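Long-range contacts in beta-agarase B (Zobellia galactanivorans, PDB 4ATF), which cleaves the beta-1,4 linkages of agarose with retention of the anomeric configuration, working at random sites along the polysaccharide: residues E114-V119 with F198-V203; D143-D148 with S158-K163; K162-S167 with S186-G191. The protein carries 1 engineered substitution. One frame throughout, in Å; residues are numbered along the deposited sequence.

Contact 1: residues E114-V119 with F198-V203; sequences EARAKV and FHRFGV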
loop_
_atom_site.group_PDB
_atom_site.type_symbol
_atom_site.label_atom_id
_atom_site.label_comp_id
_atom_site.label_asym_id
_atom_site.label_seq_id
_atom_site.Cartn_x
_atom_site.Cartn_y
_atom_site.Cartn_z
ATOM N N GLU A 114 0.800 2.777 10.725
ATOM C CA GLU A 114 -0.068 3.840 10.277
ATOM C C GLU A 114 0.716 4.899 9.515
ATOM O O GLU A 114 1.749 5.457 9.996
ATOM C CB GLU A 114 -0.751 4.460 11.505
ATOM C CG GLU A 114 -1.872 5.466 11.187
ATOM C CD GLU A 114 -2.451 6.080 12.477
ATOM O OE1 GLU A 114 -1.864 7.056 12.987
ATOM O OE2 GLU A 114 -3.504 5.607 12.975
ATOM N N ALA A 115 0.220 5.219 8.332
ATOM C CA ALA A 115 0.815 6.268 7.503
ATOM C C ALA A 115 -0.115 7.448 7.432
ATOM O O ALA A 115 -1.308 7.244 7.232
ATOM C CB ALA A 115 0.994 5.746 6.099
ATOM N N ARG A 116 0.415 8.670 7.589
ATOM C CA ARG A 116 -0.356 9.846 7.305
ATOM C C ARG A 116 0.010 10.285 5.852
ATOM O O ARG A 116 1.177 10.654 5.557
ATOM C CB ARG A 116 -0.085 10.944 8.356
ATOM C CG ARG A 116 -0.805 12.304 8.044
ATOM C CD ARG A 116 -0.633 13.338 9.155
ATOM N NE ARG A 116 -1.674 14.421 9.017
ATOM C CZ ARG A 116 -1.477 15.583 8.420
ATOM N NH1 ARG A 116 -0.274 15.880 7.907
ATOM N NH2 ARG A 116 -2.466 16.477 8.333
ATOM N N ALA A 117 -0.958 10.206 4.930
ATOM C CA ALA A 117 -0.634 10.331 3.513
ATOM C C ALA A 117 -1.731 11.046 2.772
ATOM O O ALA A 117 -2.919 11.093 3.223
ATOM C CB ALA A 117 -0.396 8.866 2.851
ATOM N N LYS A 118 -1.397 11.553 1.602
ATOM C CA LYS A 118 -2.356 12.250 0.739
ATOM C C LYS A 118 -2.443 11.566 -0.630
ATOM O O LYS A 118 -1.532 11.665 -1.466
ATOM C CB LYS A 118 -1.970 13.734 0.613
ATOM C CG LYS A 118 -2.962 14.604 -0.150
ATOM C CD LYS A 118 -2.433 16.073 -0.142
ATOM C CE LYS A 118 -3.026 16.791 -1.282
ATOM N NZ LYS A 118 -4.130 17.442 -0.632
ATOM N N VAL A 119 -3.553 10.864 -0.839
ATOM C CA VAL A 119 -3.802 10.080 -2.084
ATOM C C VAL A 119 -3.681 11.054 -3.278
ATOM O O VAL A 119 -4.179 12.222 -3.187
ATOM C CB VAL A 119 -5.241 9.457 -2.019
ATOM C CG1 VAL A 119 -5.650 8.756 -3.364
ATOM C CG2 VAL A 119 -5.294 8.444 -0.826
ATOM N N PHE A 198 -4.453 15.177 3.779
ATOM C CA PHE A 198 -3.820 14.062 4.471
ATOM C C PHE A 198 -4.791 13.345 5.372
ATOM O O PHE A 198 -5.568 13.988 6.112
ATOM C CB PHE A 198 -2.596 14.552 5.310
ATOM C CG PHE A 198 -1.392 14.900 4.427
ATOM C CD1 PHE A 198 -1.290 16.206 3.848
ATOM C CD2 PHE A 198 -0.406 13.935 4.125
ATOM C CE1 PHE A 198 -0.232 16.550 2.987
ATOM C CE2 PHE A 198 0.668 14.289 3.309
ATOM C CZ PHE A 198 0.748 15.569 2.716
ATOM N N HIS A 199 -4.717 12.018 5.367
ATOM C CA HIS A 199 -5.471 11.195 6.317
ATOM C C HIS A 199 -4.537 10.140 6.908
ATOM O O HIS A 199 -3.419 9.851 6.388
ATOM C CB HIS A 199 -6.641 10.487 5.568
ATOM C CG HIS A 199 -7.695 11.438 5.070
ATOM N ND1 HIS A 199 -8.762 11.855 5.851
ATOM C CD2 HIS A 199 -7.845 12.057 3.885
ATOM C CE1 HIS A 199 -9.516 12.699 5.167
ATOM N NE2 HIS A 199 -8.984 12.835 3.961
ATOM N N ARG A 200 -4.985 9.531 7.989
ATOM C CA ARG A 200 -4.197 8.493 8.656
ATOM C C ARG A 200 -4.794 7.135 8.325
ATOM O O ARG A 200 -5.946 6.866 8.704
ATOM C CB ARG A 200 -4.268 8.692 10.185
ATOM C CG ARG A 200 -3.416 9.873 10.700
ATOM C CD ARG A 200 -3.099 9.641 12.156
ATOM N NE ARG A 200 -4.197 9.979 12.895
ATOM C CZ ARG A 200 -4.802 9.336 13.881
ATOM N NH1 ARG A 200 -4.542 8.080 14.346
ATOM N NH2 ARG A 200 -5.770 10.057 14.353
ATOM N N PHE A 201 -4.025 6.268 7.674
ATOM C CA PHE A 201 -4.449 4.933 7.323
ATOM C C PHE A 201 -3.579 3.925 8.102
ATOM O O PHE A 201 -2.355 3.919 7.933
ATOM C CB PHE A 201 -4.225 4.732 5.799
ATOM C CG PHE A 201 -4.910 5.762 4.956
ATOM C CD1 PHE A 201 -6.261 5.640 4.657
ATOM C CD2 PHE A 201 -4.208 6.869 4.494
ATOM C CE1 PHE A 201 -6.946 6.601 3.857
ATOM C CE2 PHE A 201 -4.812 7.872 3.690
ATOM C CZ PHE A 201 -6.214 7.738 3.320
ATOM N N GLY A 202 -4.204 3.047 8.898
ATOM C CA GLY A 202 -3.441 2.149 9.728
ATOM C C GLY A 202 -4.010 0.740 9.668
ATOM O O GLY A 202 -5.188 0.518 9.245
ATOM N N VAL A 203 -3.194 -0.217 10.108
ATOM C CA VAL A 203 -3.626 -1.598 10.225
ATOM C C VAL A 203 -3.025 -2.177 11.495
ATOM O O VAL A 203 -1.836 -1.976 11.777
ATOM C CB VAL A 203 -3.160 -2.458 9.039
ATOM C CG1 VAL A 203 -1.654 -2.748 9.137
ATOM C CG2 VAL A 203 -3.950 -3.781 8.989
HETATM O O HOH W 1 -5.916 5.689 11.761
#
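Glu114 OE2 is gripped by three groups. Arg200 NH1 donates to it at 3.0 Å, a water that also bonds Arg200 O donates to it, and the hydroxyl of Tyr112 is hydrogen-bonded to it. The same NH1 reaches Glu114 OE1 at 3.2 Å, so one nitrogen spans both oxygens on their syn sides. The fit is skewed, with carboxylate and guanidinium planes 62° apart. OE1 also takes a salt bridge from Arg300. Glu114 gets there with CG anti to its N (chi1 -171°), its chain running over the Phe201–Gly202 backbone. A glutamine here would probably leave Arg200 and Arg300 without their countercharge.

Just before the strand, Phe198 CB sits over the centre of the Arg116 guanidinium, 3.5 Å from CZ. The end of Arg116 is held by a salt bridge to Asp297, a sodium-site residue. Lys118 CB lies over the centre of the Phe198 ring, 3.7 Å from its centroid, as a CH-pi contact.

The strands are antiparallel. Ala115 and Phe201 form one hydrogen-bonded pair, Ala117 and His199 the next, each with two N-H...O bonds. Phe201 lies on the face of the two alanines. Its ring edge meets Ala117 O, CE2 at 3.8 Å, and it also packs on Leu142 of strand 137-145.

The pairing belongs to the beta-sandwich (jelly-roll) fold of family GH16. The face with Ala115, Ala117 and Phe201 is largely apolar and packs on strand 137-145; His199, on the same face, bonds Asp216. The other face buries a carboxylate between two arginines, which probably keeps Glu114 ionised.

Contact 2: residues D143-D148 with S158-K163; sequences DAYGAD and SYFSKK. Engineered in segment 143-148: Asp143 (natural residue Glu).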
loop_
_atom_site.group_PDB
_atom_site.type_symbol
_atom_site.label_atom_id
_atom_site.label_comp_id
_atom_site.label_asym_id
_atom_site.label_seq_id
_atom_site.Cartn_x
_atom_site.Cartn_y
_atom_site.Cartn_z
ATOM N N ASP A 143 -4.575 1.599 -0.418
ATOM C CA ASP A 143 -4.516 1.282 -1.846
ATOM C C ASP A 143 -5.690 2.072 -2.438
ATOM O O ASP A 143 -6.887 1.756 -2.189
ATOM C CB ASP A 143 -4.632 -0.253 -2.095
ATOM C CG ASP A 143 -4.893 -0.604 -3.610
ATOM O OD1 ASP A 143 -4.369 -0.027 -4.562
ATOM O OD2 ASP A 143 -5.621 -1.540 -3.876
ATOM N N ALA A 144 -5.383 3.177 -3.115
ATOM C CA ALA A 144 -6.455 4.123 -3.548
ATOM C C ALA A 144 -6.123 4.737 -4.881
ATOM O O ALA A 144 -4.950 5.019 -5.147
ATOM C CB ALA A 144 -6.648 5.288 -2.449
ATOM N N TYR A 145 -7.163 4.980 -5.680
ATOM C CA TYR A 145 -7.083 5.569 -7.033
ATOM C C TYR A 145 -7.794 6.909 -6.869
ATOM O O TYR A 145 -9.021 6.984 -6.946
ATOM C CB TYR A 145 -7.803 4.643 -8.064
ATOM C CG TYR A 145 -7.262 3.230 -7.979
ATOM C CD1 TYR A 145 -7.805 2.313 -7.068
ATOM C CD2 TYR A 145 -6.141 2.802 -8.739
ATOM C CE1 TYR A 145 -7.301 1.016 -6.932
ATOM C CE2 TYR A 145 -5.640 1.443 -8.601
ATOM C CZ TYR A 145 -6.231 0.587 -7.703
ATOM O OH TYR A 145 -5.770 -0.727 -7.500
ATOM N N GLY A 146 -7.055 7.990 -6.611
ATOM C CA GLY A 146 -7.708 9.224 -6.153
ATOM C C GLY A 146 -8.340 10.218 -7.132
ATOM O O GLY A 146 -8.998 11.162 -6.673
ATOM N N ALA A 147 -8.134 10.062 -8.449
ATOM C CA ALA A 147 -8.493 11.148 -9.408
ATOM C C ALA A 147 -9.962 11.592 -9.319
ATOM O O ALA A 147 -10.873 10.726 -9.218
ATOM C CB ALA A 147 -8.206 10.739 -10.876
ATOM N N ASP A 148 -10.200 12.906 -9.414
ATOM C CA ASP A 148 -11.596 13.381 -9.591
ATOM C C ASP A 148 -12.161 12.967 -10.971
ATOM O O ASP A 148 -13.374 12.715 -11.106
ATOM C CB ASP A 148 -11.629 14.907 -9.525
ATOM C CG ASP A 148 -11.262 15.435 -8.092
ATOM O OD1 ASP A 148 -11.574 14.718 -7.075
ATOM O OD2 ASP A 148 -10.708 16.565 -7.994
ATOM N N SER A 158 -15.358 9.645 -9.670
ATOM C CA SER A 158 -15.682 9.757 -8.259
ATOM C C SER A 158 -16.075 8.356 -7.707
ATOM O O SER A 158 -16.056 8.103 -6.481
ATOM C CB SER A 158 -16.748 10.882 -8.034
ATOM O OG SER A 158 -17.982 10.412 -8.536
ATOM N N TYR A 159 -16.377 7.407 -8.599
ATOM C CA TYR A 159 -16.544 6.014 -8.120
ATOM C C TYR A 159 -15.323 5.530 -7.336
ATOM O O TYR A 159 -15.454 4.838 -6.288
ATOM C CB TYR A 159 -16.782 5.076 -9.287
ATOM C CG TYR A 159 -16.990 3.644 -8.824
ATOM C CD1 TYR A 159 -18.293 3.192 -8.456
ATOM C CD2 TYR A 159 -15.919 2.744 -8.743
ATOM C CE1 TYR A 159 -18.521 1.853 -8.041
ATOM C CE2 TYR A 159 -16.131 1.408 -8.312
ATOM C CZ TYR A 159 -17.464 0.966 -7.980
ATOM O OH TYR A 159 -17.702 -0.347 -7.550
ATOM N N PHE A 160 -14.148 5.861 -7.863
ATOM C CA PHE A 160 -12.880 5.606 -7.182
ATOM C C PHE A 160 -12.367 6.683 -6.216
ATOM O O PHE A 160 -11.722 6.334 -5.176
ATOM C CB PHE A 160 -11.819 5.336 -8.256
ATOM C CG PHE A 160 -12.042 4.022 -8.956
ATOM C CD1 PHE A 160 -11.788 2.812 -8.277
ATOM C CD2 PHE A 160 -12.595 3.971 -10.250
ATOM C CE1 PHE A 160 -12.001 1.548 -8.943
ATOM C CE2 PHE A 160 -12.835 2.699 -10.904
ATOM C CZ PHE A 160 -12.515 1.502 -10.247
ATOM N N SER A 161 -12.599 7.959 -6.530
ATOM C CA SER A 161 -11.982 9.067 -5.723
ATOM C C SER A 161 -12.524 9.029 -4.267
ATOM O O SER A 161 -11.891 9.558 -3.348
ATOM C CB SER A 161 -12.285 10.435 -6.324
ATOM O OG SER A 161 -13.594 10.789 -6.003
ATOM N N LYS A 162 -13.697 8.388 -4.080
ATOM C CA LYS A 162 -14.333 8.314 -2.752
ATOM C C LYS A 162 -14.073 6.966 -2.069
ATOM O O LYS A 162 -14.639 6.690 -1.036
ATOM C CB LYS A 162 -15.810 8.639 -2.834
ATOM C CG LYS A 162 -16.059 10.139 -3.300
ATOM C CD LYS A 162 -17.558 10.422 -3.471
ATOM C CE LYS A 162 -17.716 11.903 -3.703
ATOM N NZ LYS A 162 -19.046 12.248 -4.203
ATOM N N LYS A 163 -13.238 6.101 -2.634
ATOM C CA LYS A 163 -13.031 4.697 -2.067
ATOM C C LYS A 163 -11.580 4.441 -1.705
ATOM O O LYS A 163 -10.668 4.893 -2.405
ATOM C CB LYS A 163 -13.451 3.577 -3.060
ATOM C CG LYS A 163 -14.989 3.499 -3.340
ATOM C CD LYS A 163 -15.300 2.325 -4.266
ATOM C CE LYS A 163 -16.808 2.184 -4.476
ATOM N NZ LYS A 163 -17.490 3.464 -4.911
HETATM O O HOH W 2 -9.903 4.134 -5.006
HETATM O O HOH W 3 -9.562 10.895 -3.975
HETATM O O HOH W 4 -13.932 13.506 -6.822
#
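Tyr145 and Phe160 both turn CG anti to the carbonyl carbon (chi1 -53° and -70°), and the two side chains then run side by side in the same direction. Their CB atoms are 4.1 Å apart. Further out, Tyr145 CD1 and Phe160 CD1 meet at 4.2 Å. The rings meet obliquely, planes 71° apart.

Phe160 CB also rests 3.5 Å from Tyr145 O. Ser161 makes the second group of contacts. Its CB touches Ala147 O at 3.2 Å and also reaches Gly146 O. Its OG takes the position between N and the carbonyl carbon, where a water joins it to Asp148 OD1.

Water carries the polar contacts between the segments. One water accepts from Tyr145 N and donates to Lys163 O. Another donates to Gly146 O and to Ser161 O, at 2.8 Å from each. Ala144 CB lies 4.0 Å from Lys163 O.

Within 158-163 the chain folds back on itself. Lys163 NZ donates to Tyr159 O in the carbonyl plane, on a lone pair, and lies over the Tyr159 ring. Glu189 is its salt-bridge partner. The hydroxyl of Tyr145 is hydrogen-bonded to Gln264, and Phe160 makes a cation-pi contact with Arg267.

Asp143, engineered from the glutamate assigned by similarity as proton donor, begins segment 143-148. Asp143, Tyr145, Tyr159 and Phe160 all line the glycan pocket, and the Phe160 side chain is about 4 Å from the bound sugars. The contact thus joins strand 137-145 and the loop after it to the short helix 158-161. Aromatic residues are supplied to the glycan pocket, while bridging waters satisfy the backbone behind them.

Contact 3: residues K162-S167 with S186-G191; sequences KKVHIS and SWFEDG
Residues 162-167 and 186-191 run antiparallel, with Val164 and Phe188 as a hydrogen-bonded pair, His165 and Trp187 as the non-hydrogen-bonded pair beside it, and Ile166 N bonded to Ser186 O at 2.8 Å.

His165 lies on the Trp187 indole. The imidazole and the six-membered ring form an offset stack, centroids 4.3 Å apart and planes at 24°. His165 CD2 comes closest, 3.3 Å from Trp187 CE2, and His165 CB makes a CH-pi contact over the six-membered ring. With CG anti to N (chi1 -173°), the imidazole reaches across the indole. Both its nitrogens have partners: ND1 is hydrogen-bonded to the engineered Asp143, and a water lying in the ring plane bonds NE2 and donates to Ser186 OG. Ser186 OG is also hydrogen-bonded to Asp183 O.

Lys163 CB meets the edge of the indole, 3.8 Å from CE3. Its NZ then forms a salt bridge with Glu189 OE1 at 2.7 Å, on the syn side of the carboxylate. Glu189 is extended, and its CG passes 3.3 Å from Lys162 O.

The opposite face is apolar. Val164 CG2 packs on Phe188 CB at 4.0 Å, and Ile166 CD1 approaches the same CB. Val220 of strand 218-224 and Ile215 of strand 210-215 pack against these side chains.

His165 and Trp187 line the glycan pocket beside the bound sugars, with Trp187 next to the bound galactose. The stack and the two ring-nitrogen bonds probably fix the rotation of His165 beside the position assigned by similarity to the proton donor.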
loop_
_atom_site.group_PDB
_atom_site.type_symbol
_atom_site.label_atom_id
_atom_site.label_comp_id
_atom_site.label_asym_id
_atom_site.label_seq_id
_atom_site.Cartn_x
_atom_site.Cartn_y
_atom_site.Cartn_z
ATOM N N LYS A 162 -13.697 8.388 -4.080
ATOM C CA LYS A 162 -14.333 8.314 -2.752
ATOM C C LYS A 162 -14.073 6.966 -2.069
ATOM O O LYS A 162 -14.639 6.690 -1.036
ATOM C CB LYS A 162 -15.810 8.639 -2.834
ATOM C CG LYS A 162 -16.059 10.139 -3.300
ATOM C CD LYS A 162 -17.558 10.422 -3.471
ATOM C CE LYS A 162 -17.716 11.903 -3.703
ATOM N NZ LYS A 162 -19.046 12.248 -4.203
ATOM N N LYS A 163 -13.238 6.101 -2.634
ATOM C CA LYS A 163 -13.031 4.697 -2.067
ATOM C C LYS A 163 -11.580 4.441 -1.705
ATOM O O LYS A 163 -10.668 4.893 -2.405
ATOM C CB LYS A 163 -13.451 3.577 -3.060
ATOM C CG LYS A 163 -14.989 3.499 -3.340
ATOM C CD LYS A 163 -15.300 2.325 -4.266
ATOM C CE LYS A 163 -16.808 2.184 -4.476
ATOM N NZ LYS A 163 -17.490 3.464 -4.911
ATOM N N VAL A 164 -11.333 3.775 -0.573
ATOM C CA VAL A 164 -9.990 3.216 -0.368
ATOM C C VAL A 164 -10.108 1.705 -0.227
ATOM O O VAL A 164 -11.029 1.224 0.437
ATOM C CB VAL A 164 -9.216 3.825 0.811
ATOM C CG1 VAL A 164 -8.947 5.281 0.589
ATOM C CG2 VAL A 164 -9.902 3.541 2.153
ATOM N N HIS A 165 -9.209 0.977 -0.898
ATOM C CA HIS A 165 -9.273 -0.466 -0.944
ATOM C C HIS A 165 -8.467 -0.998 0.231
ATOM O O HIS A 165 -7.309 -0.693 0.339
ATOM C CB HIS A 165 -8.660 -0.934 -2.226
ATOM C CG HIS A 165 -8.820 -2.399 -2.449
ATOM N ND1 HIS A 165 -7.823 -3.172 -2.982
ATOM C CD2 HIS A 165 -9.855 -3.229 -2.180
ATOM C CE1 HIS A 165 -8.243 -4.428 -3.046
ATOM N NE2 HIS A 165 -9.481 -4.483 -2.582
ATOM N N ILE A 166 -9.093 -1.720 1.129
ATOM C CA ILE A 166 -8.401 -2.220 2.314
ATOM C C ILE A 166 -8.439 -3.720 2.292
ATOM O O ILE A 166 -9.455 -4.297 2.597
ATOM C CB ILE A 166 -8.984 -1.614 3.674
ATOM C CG1 ILE A 166 -10.520 -1.472 3.605
ATOM C CG2 ILE A 166 -8.342 -0.204 3.917
ATOM C CD1 ILE A 166 -11.157 -1.041 4.955
ATOM N N SER A 167 -7.313 -4.355 2.021
ATOM C CA SER A 167 -7.367 -5.788 1.712
ATOM C C SER A 167 -6.045 -6.479 2.106
ATOM O O SER A 167 -5.174 -5.869 2.755
ATOM C CB SER A 167 -7.657 -5.923 0.193
ATOM O OG SER A 167 -8.131 -7.231 -0.117
ATOM N N SER A 186 -14.598 -4.411 1.586
ATOM C CA SER A 186 -13.144 -4.249 1.227
ATOM C C SER A 186 -12.809 -2.924 0.477
ATOM O O SER A 186 -11.612 -2.572 0.293
ATOM C CB SER A 186 -12.622 -5.473 0.372
ATOM O OG SER A 186 -13.216 -5.444 -0.926
ATOM N N TRP A 187 -13.851 -2.196 0.070
ATOM C CA TRP A 187 -13.688 -0.798 -0.410
ATOM C C TRP A 187 -14.452 0.131 0.518
ATOM O O TRP A 187 -15.689 0.137 0.540
ATOM C CB TRP A 187 -14.219 -0.623 -1.877
ATOM C CG TRP A 187 -13.441 -1.463 -2.884
ATOM C CD1 TRP A 187 -13.559 -2.838 -3.094
ATOM C CD2 TRP A 187 -12.396 -1.009 -3.795
ATOM N NE1 TRP A 187 -12.663 -3.241 -4.079
ATOM C CE2 TRP A 187 -11.954 -2.151 -4.529
ATOM C CE3 TRP A 187 -11.820 0.254 -4.077
ATOM C CZ2 TRP A 187 -10.960 -2.068 -5.549
ATOM C CZ3 TRP A 187 -10.848 0.357 -5.095
ATOM C CH2 TRP A 187 -10.414 -0.815 -5.815
ATOM N N PHE A 188 -13.715 0.889 1.313
ATOM C CA PHE A 188 -14.337 1.793 2.272
ATOM C C PHE A 188 -14.713 3.125 1.604
ATOM O O PHE A 188 -13.921 3.688 0.855
ATOM C CB PHE A 188 -13.343 2.062 3.456
ATOM C CG PHE A 188 -13.853 3.048 4.443
ATOM C CD1 PHE A 188 -14.709 2.644 5.494
ATOM C CD2 PHE A 188 -13.540 4.422 4.317
ATOM C CE1 PHE A 188 -15.244 3.603 6.382
ATOM C CE2 PHE A 188 -14.085 5.364 5.225
ATOM C CZ PHE A 188 -14.939 4.946 6.268
ATOM N N GLU A 189 -15.882 3.659 1.948
ATOM C CA GLU A 189 -16.369 4.902 1.410
ATOM C C GLU A 189 -17.247 5.570 2.478
ATOM O O GLU A 189 -18.124 4.909 3.021
ATOM C CB GLU A 189 -17.253 4.593 0.181
ATOM C CG GLU A 189 -17.809 5.866 -0.470
ATOM C CD GLU A 189 -18.332 5.689 -1.929
ATOM O OE1 GLU A 189 -18.165 4.599 -2.510
ATOM O OE2 GLU A 189 -18.893 6.675 -2.482
ATOM N N ASP A 190 -17.044 6.858 2.782
ATOM C CA ASP A 190 -18.003 7.531 3.663
ATOM C C ASP A 190 -18.379 8.901 3.153
ATOM O O ASP A 190 -19.046 9.653 3.854
ATOM C CB ASP A 190 -17.510 7.617 5.127
ATOM C CG ASP A 190 -16.251 8.479 5.288
ATOM O OD1 ASP A 190 -15.767 9.082 4.258
ATOM O OD2 ASP A 190 -15.759 8.549 6.463
ATOM N N GLY A 191 -17.975 9.232 1.930
ATOM C CA GLY A 191 -18.303 10.567 1.390
ATOM C C GLY A 191 -17.026 11.406 1.217
ATOM O O GLY A 191 -16.994 12.318 0.386
HETATM O O HOH W 5 -15.371 8.295 0.898
HETATM O O HOH W 6 -11.377 -6.500 -2.541
#

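In the fold
All three contacts lie within the GH16 domain. Contact 2 is the most buried, while contacts 1 and 3 are partly buried and contact 3 alone includes exposed residues. Contacts 2 and 3 share Lys162 and Lys163 and meet through the neighbouring strands 137-145 and 164-172, where Asp143 O and His165 N probably form a hydrogen bond. Both supply aromatic residues to the glycan pocket. Contact 1 lies behind them, away from the sugar, and packs on both: Val119 touches Ala144 and Gly146, and Phe201 touches Val164. Its strand pairing is direct and its buried carboxylate is matched by arginines; contact 2 relies on water, and contact 3 combines strand pairing with ring stacking.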